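Local coordinates for protein eukaryotic initiation factor 4F subunit p150 (Saccharomyces cerevisiae, PDB 2VSO) that helps assemble the translation apparatus at the mRNA cap as the scaffold subunit of eIF4F, this piece being its eIF4A-binding middle domain, at residues F83-A97 with R171-L183. Residues are numbered along the deposited sequence; the frame is centred on the assembly and turned at random.
Sequences FLKACDEPHWSSMYA and RRGLGLVRFIGFL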
ATOM      1  N   PHE C  83      11.983 -18.664   5.507  1.00 39.15           N
ATOM      2  CA  PHE C  83      11.635 -17.941   6.729  1.00 46.81           C
ATOM      3  C   PHE C  83      12.183 -16.524   6.731  1.00 53.45           C
ATOM      4  O   PHE C  83      11.483 -15.580   7.094  1.00 71.39           O
ATOM      5  CB  PHE C  83      12.113 -18.675   7.977  1.00 38.38           C
ATOM      6  CG  PHE C  83      11.123 -19.652   8.523  1.00 46.16           C
ATOM      7  CD1 PHE C  83      10.547 -19.453   9.767  1.00 25.54           C
ATOM      8  CD2 PHE C  83      10.762 -20.777   7.798  1.00 47.34           C
ATOM      9  CE1 PHE C  83       9.640 -20.369  10.285  1.00 36.95           C
ATOM     10  CE2 PHE C  83       9.842 -21.684   8.307  1.00 51.60           C
ATOM     11  CZ  PHE C  83       9.279 -21.476   9.549  1.00 38.67           C
ATOM     12  N   LEU C  84      13.440 -16.371   6.335  1.00 51.31           N
ATOM     13  CA  LEU C  84      14.030 -15.041   6.265  1.00 49.74           C
ATOM     14  C   LEU C  84      13.229 -14.155   5.296  1.00 46.59           C
ATOM     15  O   LEU C  84      12.959 -12.993   5.594  1.00 64.03           O
ATOM     16  CB  LEU C  84      15.509 -15.128   5.873  1.00 49.52           C
ATOM     17  CG  LEU C  84      16.407 -15.870   6.876  1.00 54.17           C
ATOM     18  CD1 LEU C  84      17.813 -16.034   6.342  1.00 60.18           C
ATOM     19  CD2 LEU C  84      16.448 -15.172   8.213  1.00 46.94           C
ATOM     20  N   LYS C  85      12.837 -14.712   4.153  1.00 35.88           N
ATOM     21  CA  LYS C  85      11.997 -14.009   3.189  1.00 31.02           C
ATOM     22  C   LYS C  85      10.634 -13.689   3.783  1.00 46.69           C
ATOM     23  O   LYS C  85      10.174 -12.557   3.713  1.00 51.16           O
ATOM     24  CB  LYS C  85      11.795 -14.835   1.917  1.00 31.41           C
ATOM     25  CG  LYS C  85      12.336 -14.186   0.635  1.00 41.78           C
ATOM     26  CD  LYS C  85      11.501 -12.983   0.240  1.00 45.39           C
ATOM     27  CE  LYS C  85      12.291 -11.962  -0.549  1.00 55.12           C
ATOM     28  NZ  LYS C  85      12.204 -12.163  -2.018  1.00 52.69           N
ATOM     29  N   ALA C  86       9.992 -14.693   4.367  1.00 41.50           N
ATOM     30  CA  ALA C  86       8.648 -14.522   4.900  1.00 41.27           C
ATOM     31  C   ALA C  86       8.593 -13.439   5.976  1.00 41.64           C
ATOM     32  O   ALA C  86       7.643 -12.661   6.033  1.00 52.45           O
ATOM     33  CB  ALA C  86       8.108 -15.855   5.434  1.00 39.82           C
ATOM     34  N   CYS C  87       9.620 -13.406   6.819  1.00 42.04           N
ATOM     35  CA  CYS C  87       9.708 -12.470   7.937  1.00 43.60           C
ATOM     36  C   CYS C  87       9.941 -11.016   7.507  1.00 60.27           C
ATOM     37  O   CYS C  87       9.645 -10.098   8.270  1.00 71.38           O
ATOM     38  CB  CYS C  87      10.834 -12.907   8.887  1.00 36.54           C
ATOM     39  SG  CYS C  87      10.516 -14.488   9.715  1.00 56.95           S
ATOM     40  N   ASP C  88      10.478 -10.808   6.302  1.00 44.82           N
ATOM     41  CA  ASP C  88      10.758  -9.456   5.795  1.00 52.01           C
ATOM     42  C   ASP C  88       9.716  -8.962   4.787  1.00 53.34           C
ATOM     43  O   ASP C  88       9.699  -7.786   4.416  1.00 48.73           O
ATOM     44  CB  ASP C  88      12.133  -9.407   5.124  1.00 56.05           C
ATOM     45  CG  ASP C  88      13.265  -9.527   6.109  1.00 84.48           C
ATOM     46  OD1 ASP C  88      14.224 -10.269   5.820  1.00 94.61           O
ATOM     47  OD2 ASP C  88      13.196  -8.885   7.176  1.00101.57           O
ATOM     48  N   GLU C  89       8.875  -9.875   4.322  1.00 45.75           N
ATOM     49  CA  GLU C  89       7.886  -9.573   3.303  1.00 55.27           C
ATOM     50  C   GLU C  89       6.526 -10.094   3.744  1.00 59.12           C
ATOM     51  O   GLU C  89       5.911 -10.893   3.047  1.00 63.01           O
ATOM     52  CB  GLU C  89       8.308 -10.135   1.932  1.00 36.57           C
ATOM     53  CG  GLU C  89       9.620  -9.533   1.442  1.00 52.88           C
ATOM     54  CD  GLU C  89       9.987  -9.881  -0.015  1.00 64.00           C
ATOM     55  OE1 GLU C  89      10.998  -9.332  -0.526  1.00 70.54           O
ATOM     56  OE2 GLU C  89       9.282 -10.695  -0.649  1.00 54.08           O
ATOM     57  N   PRO C  90       6.056  -9.609   4.907  1.00 62.70           N
ATOM     58  CA  PRO C  90       4.815  -9.998   5.581  1.00 50.56           C
ATOM     59  C   PRO C  90       3.633 -10.011   4.638  1.00 52.09           C
ATOM     60  O   PRO C  90       2.746 -10.850   4.783  1.00 72.00           O
ATOM     61  CB  PRO C  90       4.617  -8.885   6.610  1.00 45.44           C
ATOM     62  CG  PRO C  90       5.972  -8.386   6.882  1.00 63.24           C
ATOM     63  CD  PRO C  90       6.696  -8.465   5.582  1.00 72.99           C
ATOM     64  N   HIS C  91       3.615  -9.077   3.694  1.00 43.84           N
ATOM     65  CA  HIS C  91       2.513  -8.982   2.754  1.00 56.44           C
ATOM     66  C   HIS C  91       2.343 -10.283   1.981  1.00 61.98           C
ATOM     67  O   HIS C  91       1.259 -10.582   1.483  1.00 56.02           O
ATOM     68  CB  HIS C  91       2.711  -7.804   1.791  1.00 68.85           C
ATOM     69  CG  HIS C  91       1.540  -7.558   0.892  1.00 84.73           C
ATOM     70  ND1 HIS C  91       0.387  -6.931   1.323  1.00 98.57           N
ATOM     71  CD2 HIS C  91       1.331  -7.862  -0.411  1.00 87.79           C
ATOM     72  CE1 HIS C  91      -0.474  -6.857   0.326  1.00 97.77           C
ATOM     73  NE2 HIS C  91       0.074  -7.418  -0.740  1.00102.21           N
ATOM     74  N   TRP C  92       3.417 -11.061   1.884  1.00 62.28           N
ATOM     75  CA  TRP C  92       3.348 -12.349   1.208  1.00 47.85           C
ATOM     76  C   TRP C  92       3.521 -13.576   2.130  1.00 53.89           C
ATOM     77  O   TRP C  92       3.570 -14.702   1.647  1.00 65.13           O
ATOM     78  CB  TRP C  92       4.334 -12.379   0.051  1.00 42.72           C
ATOM     79  CG  TRP C  92       3.963 -11.436  -1.036  1.00 73.91           C
ATOM     80  CD1 TRP C  92       2.770 -11.390  -1.705  1.00 72.88           C
ATOM     81  CD2 TRP C  92       4.774 -10.397  -1.606  1.00 75.00           C
ATOM     82  NE1 TRP C  92       2.795 -10.398  -2.648  1.00 62.60           N
ATOM     83  CE2 TRP C  92       4.022  -9.764  -2.605  1.00 64.85           C
ATOM     84  CE3 TRP C  92       6.076  -9.936  -1.362  1.00 70.68           C
ATOM     85  CZ2 TRP C  92       4.502  -8.707  -3.361  1.00 57.98           C
ATOM     86  CZ3 TRP C  92       6.555  -8.887  -2.111  1.00 66.06           C
ATOM     87  CH2 TRP C  92       5.774  -8.283  -3.096  1.00 65.79           C
ATOM     88  N   SER C  93       3.587 -13.357   3.446  1.00 48.14           N
ATOM     89  CA  SER C  93       3.692 -14.449   4.420  1.00 47.46           C
ATOM     90  C   SER C  93       2.883 -15.701   4.072  1.00 56.91           C
ATOM     91  O   SER C  93       3.323 -16.816   4.361  1.00 71.42           O
ATOM     92  CB  SER C  93       3.300 -13.991   5.833  1.00 42.16           C
ATOM     93  OG  SER C  93       4.424 -13.761   6.675  1.00 51.77           O
ATOM     94  N   SER C  94       1.715 -15.529   3.459  1.00 26.93           N
ATOM     95  CA  SER C  94       0.749 -16.623   3.335  1.00 49.97           C
ATOM     96  C   SER C  94       1.001 -17.424   2.071  1.00 40.88           C
ATOM     97  O   SER C  94       0.686 -18.613   1.984  1.00 52.33           O
ATOM     98  CB  SER C  94      -0.689 -16.088   3.346  1.00 39.69           C
ATOM     99  OG  SER C  94      -1.012 -15.533   2.087  1.00 58.75           O
ATOM    100  N   MET C  95       1.573 -16.744   1.094  1.00 33.52           N
ATOM    101  CA  MET C  95       2.032 -17.351  -0.149  1.00 43.02           C
ATOM    102  C   MET C  95       3.321 -18.142   0.116  1.00 49.91           C
ATOM    103  O   MET C  95       3.523 -19.228  -0.416  1.00 55.76           O
ATOM    104  CB  MET C  95       2.280 -16.247  -1.178  1.00 33.77           C
ATOM    105  CG  MET C  95       2.769 -16.703  -2.518  1.00 51.93           C
ATOM    106  SD  MET C  95       3.277 -15.229  -3.424  1.00 82.68           S
ATOM    107  CE  MET C  95       1.716 -14.369  -3.522  1.00 70.18           C
ATOM    108  N   TYR C  96       4.188 -17.592   0.959  1.00 52.33           N
ATOM    109  CA  TYR C  96       5.382 -18.301   1.382  1.00 49.52           C
ATOM    110  C   TYR C  96       4.984 -19.493   2.226  1.00 53.14           C
ATOM    111  O   TYR C  96       5.591 -20.561   2.145  1.00 55.90           O
ATOM    112  CB  TYR C  96       6.281 -17.381   2.189  1.00 28.39           C
ATOM    113  CG  TYR C  96       6.926 -16.307   1.366  1.00 42.46           C
ATOM    114  CD1 TYR C  96       7.665 -16.624   0.244  1.00 50.43           C
ATOM    115  CD2 TYR C  96       6.787 -14.970   1.703  1.00 46.81           C
ATOM    116  CE1 TYR C  96       8.259 -15.635  -0.520  1.00 50.62           C
ATOM    117  CE2 TYR C  96       7.385 -13.982   0.955  1.00 42.24           C
ATOM    118  CZ  TYR C  96       8.119 -14.319  -0.151  1.00 34.21           C
ATOM    119  OH  TYR C  96       8.708 -13.333  -0.905  1.00 60.54           O
ATOM    120  N   ALA C  97       3.950 -19.295   3.035  1.00 48.01           N
ATOM    121  CA  ALA C  97       3.417 -20.354   3.865  1.00 38.26           C
ATOM    122  C   ALA C  97       2.870 -21.477   2.982  1.00 45.69           C
ATOM    123  O   ALA C  97       2.913 -22.641   3.357  1.00 54.45           O
ATOM    124  CB  ALA C  97       2.357 -19.803   4.805  1.00 25.42           C
ATOM    125  N   ARG C 171      10.207  -5.569  13.631  1.00 54.56           N
ATOM    126  CA  ARG C 171       9.496  -5.790  12.391  1.00 61.87           C
ATOM    127  C   ARG C 171       9.607  -7.275  12.006  1.00 62.37           C
ATOM    128  O   ARG C 171       8.602  -7.941  11.743  1.00 54.14           O
ATOM    129  CB  ARG C 171      10.037  -4.849  11.310  1.00 31.37           C
ATOM    130  CG  ARG C 171       9.617  -5.187   9.908  1.00 55.99           C
ATOM    131  CD  ARG C 171      10.367  -4.343   8.892  1.00 53.24           C
ATOM    132  NE  ARG C 171      11.727  -4.828   8.668  1.00 82.13           N
ATOM    133  CZ  ARG C 171      12.073  -5.672   7.698  1.00 89.55           C
ATOM    134  NH1 ARG C 171      11.159  -6.131   6.851  1.00 80.16           N
ATOM    135  NH2 ARG C 171      13.337  -6.057   7.576  1.00100.51           N
ATOM    136  N   ARG C 172      10.829  -7.799  12.024  1.00 60.62           N
ATOM    137  CA  ARG C 172      11.083  -9.179  11.608  1.00 60.89           C
ATOM    138  C   ARG C 172      10.508 -10.203  12.578  1.00 58.36           C
ATOM    139  O   ARG C 172       9.989 -11.230  12.164  1.00 63.91           O
ATOM    140  CB  ARG C 172      12.579  -9.417  11.401  1.00 58.18           C
ATOM    141  CG  ARG C 172      13.133  -8.709  10.180  1.00 78.19           C
ATOM    142  CD  ARG C 172      14.632  -8.885  10.059  1.00 89.32           C
ATOM    143  NE  ARG C 172      15.177  -8.120   8.943  1.00102.84           N
ATOM    144  CZ  ARG C 172      16.473  -8.026   8.670  1.00120.04           C
ATOM    145  NH1 ARG C 172      17.357  -8.652   9.439  1.00127.14           N
ATOM    146  NH2 ARG C 172      16.889  -7.310   7.635  1.00122.43           N
ATOM    147  N   GLY C 173      10.600  -9.926  13.871  1.00 52.29           N
ATOM    148  CA  GLY C 173       9.951 -10.777  14.850  1.00 35.83           C
ATOM    149  C   GLY C 173       8.453 -10.866  14.605  1.00 55.52           C
ATOM    150  O   GLY C 173       7.901 -11.961  14.515  1.00 54.32           O
ATOM    151  N   LEU C 174       7.800  -9.708  14.493  1.00 42.84           N
ATOM    152  CA  LEU C 174       6.361  -9.646  14.238  1.00 46.28           C
ATOM    153  C   LEU C 174       5.989 -10.248  12.885  1.00 36.34           C
ATOM    154  O   LEU C 174       4.930 -10.827  12.738  1.00 50.76           O
ATOM    155  CB  LEU C 174       5.850  -8.203  14.362  1.00 35.82           C
ATOM    156  CG  LEU C 174       5.878  -7.787  15.831  1.00 48.94           C
ATOM    157  CD1 LEU C 174       5.168  -6.469  16.081  1.00 31.41           C
ATOM    158  CD2 LEU C 174       5.258  -8.915  16.659  1.00 28.23           C
ATOM    159  N   GLY C 175       6.859 -10.094  11.896  1.00 29.10           N
ATOM    160  CA  GLY C 175       6.652 -10.743  10.622  1.00 27.63           C
ATOM    161  C   GLY C 175       6.643 -12.257  10.799  1.00 33.51           C
ATOM    162  O   GLY C 175       5.924 -12.972  10.101  1.00 51.36           O
ATOM    163  N   LEU C 176       7.442 -12.745  11.742  1.00 33.32           N
ATOM    164  CA  LEU C 176       7.491 -14.173  12.019  1.00 55.81           C
ATOM    165  C   LEU C 176       6.239 -14.701  12.713  1.00 53.19           C
ATOM    166  O   LEU C 176       5.694 -15.718  12.293  1.00 50.98           O
ATOM    167  CB  LEU C 176       8.734 -14.535  12.823  1.00 41.30           C
ATOM    168  CG  LEU C 176       8.648 -15.889  13.516  1.00 47.58           C
ATOM    169  CD1 LEU C 176       9.058 -17.026  12.570  1.00 46.37           C
ATOM    170  CD2 LEU C 176       9.506 -15.854  14.763  1.00 39.12           C
ATOM    171  N   VAL C 177       5.782 -14.021  13.766  1.00 56.03           N
ATOM    172  CA  VAL C 177       4.560 -14.442  14.457  1.00 53.16           C
ATOM    173  C   VAL C 177       3.461 -14.552  13.427  1.00 46.83           C
ATOM    174  O   VAL C 177       2.606 -15.441  13.483  1.00 50.35           O
ATOM    175  CB  VAL C 177       4.098 -13.455  15.543  1.00 45.10           C
ATOM    176  CG1 VAL C 177       5.114 -13.378  16.679  1.00 33.39           C
ATOM    177  CG2 VAL C 177       3.902 -12.123  14.945  1.00 48.10           C
ATOM    178  N   ARG C 178       3.511 -13.648  12.461  1.00 26.92           N
ATOM    179  CA  ARG C 178       2.534 -13.619  11.401  1.00 26.88           C
ATOM    180  C   ARG C 178       2.652 -14.855  10.544  1.00 38.60           C
ATOM    181  O   ARG C 178       1.651 -15.468  10.176  1.00 52.91           O
ATOM    182  CB  ARG C 178       2.740 -12.377  10.544  1.00 34.71           C
ATOM    183  CG  ARG C 178       2.045 -12.484   9.230  1.00 38.06           C
ATOM    184  CD  ARG C 178       1.843 -11.153   8.573  1.00 45.03           C
ATOM    185  NE  ARG C 178       0.689 -11.317   7.710  1.00 60.93           N
ATOM    186  CZ  ARG C 178       0.035 -10.335   7.117  1.00 64.20           C
ATOM    187  NH1 ARG C 178       0.429  -9.082   7.279  1.00 91.23           N
ATOM    188  NH2 ARG C 178      -1.011 -10.620   6.359  1.00 37.48           N
ATOM    189  N   PHE C 179       3.896 -15.204  10.236  1.00 50.87           N
ATOM    190  CA  PHE C 179       4.216 -16.343   9.398  1.00 40.97           C
ATOM    191  C   PHE C 179       3.889 -17.660  10.091  1.00 32.84           C
ATOM    192  O   PHE C 179       3.384 -18.589   9.463  1.00 39.91           O
ATOM    193  CB  PHE C 179       5.683 -16.280   9.005  1.00 33.85           C
ATOM    194  CG  PHE C 179       6.097 -17.353   8.059  1.00 49.18           C
ATOM    195  CD1 PHE C 179       5.473 -17.503   6.842  1.00 41.46           C
ATOM    196  CD2 PHE C 179       7.132 -18.212   8.386  1.00 52.67           C
ATOM    197  CE1 PHE C 179       5.865 -18.491   5.962  1.00 49.31           C
ATOM    198  CE2 PHE C 179       7.527 -19.201   7.509  1.00 49.35           C
ATOM    199  CZ  PHE C 179       6.892 -19.338   6.293  1.00 42.63           C
ATOM    200  N   ILE C 180       4.167 -17.722  11.387  1.00 30.01           N
ATOM    201  CA  ILE C 180       3.725 -18.835  12.204  1.00 43.40           C
ATOM    202  C   ILE C 180       2.234 -19.057  11.998  1.00 52.14           C
ATOM    203  O   ILE C 180       1.785 -20.203  11.839  1.00 49.63           O
ATOM    204  CB  ILE C 180       3.924 -18.566  13.706  1.00 46.91           C
ATOM    205  CG1 ILE C 180       5.394 -18.333  14.050  1.00 48.71           C
ATOM    206  CG2 ILE C 180       3.325 -19.690  14.524  1.00 58.53           C
ATOM    207  CD1 ILE C 180       6.316 -19.399  13.592  1.00 64.63           C
ATOM    208  N   GLY C 181       1.472 -17.954  12.027  1.00 38.84           N
ATOM    209  CA  GLY C 181       0.020 -18.003  11.978  1.00 39.91           C
ATOM    210  C   GLY C 181      -0.493 -18.592  10.677  1.00 37.23           C
ATOM    211  O   GLY C 181      -1.518 -19.255  10.642  1.00 43.59           O
ATOM    212  N   PHE C 182       0.236 -18.341   9.602  1.00 40.28           N
ATOM    213  CA  PHE C 182      -0.070 -18.912   8.298  1.00 40.74           C
ATOM    214  C   PHE C 182       0.399 -20.360   8.102  1.00 44.15           C
ATOM    215  O   PHE C 182      -0.138 -21.079   7.273  1.00 67.89           O
ATOM    216  CB  PHE C 182       0.490 -18.017   7.196  1.00 54.17           C
ATOM    217  CG  PHE C 182      -0.314 -16.762   6.972  1.00 48.66           C
ATOM    218  CD1 PHE C 182       0.312 -15.533   6.829  1.00 52.40           C
ATOM    219  CD2 PHE C 182      -1.701 -16.813   6.908  1.00 51.35           C
ATOM    220  CE1 PHE C 182      -0.430 -14.377   6.623  1.00 61.05           C
ATOM    221  CE2 PHE C 182      -2.460 -15.656   6.694  1.00 44.51           C
ATOM    222  CZ  PHE C 182      -1.826 -14.437   6.554  1.00 37.81           C
ATOM    223  N   LEU C 183       1.398 -20.783   8.864  1.00 44.10           N
ATOM    224  CA  LEU C 183       1.850 -22.164   8.829  1.00 39.19           C
ATOM    225  C   LEU C 183       0.917 -23.022   9.671  1.00 42.90           C
ATOM    226  O   LEU C 183       0.521 -24.109   9.278  1.00 40.59           O
ATOM    227  CB  LEU C 183       3.270 -22.253   9.388  1.00 33.71           C
ATOM    228  CG  LEU C 183       4.340 -21.443   8.665  1.00 41.98           C
ATOM    229  CD1 LEU C 183       5.617 -21.405   9.469  1.00 28.62           C
ATOM    230  CD2 LEU C 183       4.577 -21.980   7.270  1.00 30.90           C
TER
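Phe-179 holds its CG anti to the backbone N (chi1 -176°), which sends the ring off helix 163-185 into the hole formed by Phe-83, Ala-86, Ser-93 and Ala-97. The ring illustrates how one knob can join two consecutive helices. Its edge points into the face of Phe-83 in a T-shaped pair, planes at 89°, with CE2 over the middle of that ring and 3.5 Å from Phe-83 CE2. Ala-86 lays its methyl on one face as a CH-pi contact, CB standing 3.4 Å from the ring centroid, while Leu-183 of its own helix covers the other. Near the ring plane, Ser-93 O lies 3.4 Å from Phe-179 CD1. An alanine in place of Phe-179 would probably open a gap between helix 163-185 and the pair 73-88 and 93-106, leaving the face of Phe-83 and the methyl of Ala-86 without their aromatic partner. One turn on, Ser-94 CB sits almost squarely over the Phe-182 ring, 3.5 Å from its centroid, and Ser-93 CB meets the edge of the same ring. At Gly-175 the missing side chain lets the backbones approach, with Gly-175 CA 4.4 Å from Cys-87 CA. Beyond this point Asp-88 OD2 receives two salt bridges, from Arg-171 NH2 at 2.9 Å and Arg-172 NE at 2.8 Å, both weak as hydrogen bonds, and the Arg-172 side chain is poorly ordered. The bend of Arg-171 at chi3 (78°) also lets NH1 make a weak hydrogen bond to Asp-88 O. Helix 122-139 packs against Phe-83 and Leu-176, whereas Glu-89 and Trp-92 face a chain of another protein. Helix 163-185 thus packs across the turn linking helices 73-88 and 93-106, an interhelical packing contact of the all-helical MIF4G domain, a HEAT-repeat fold.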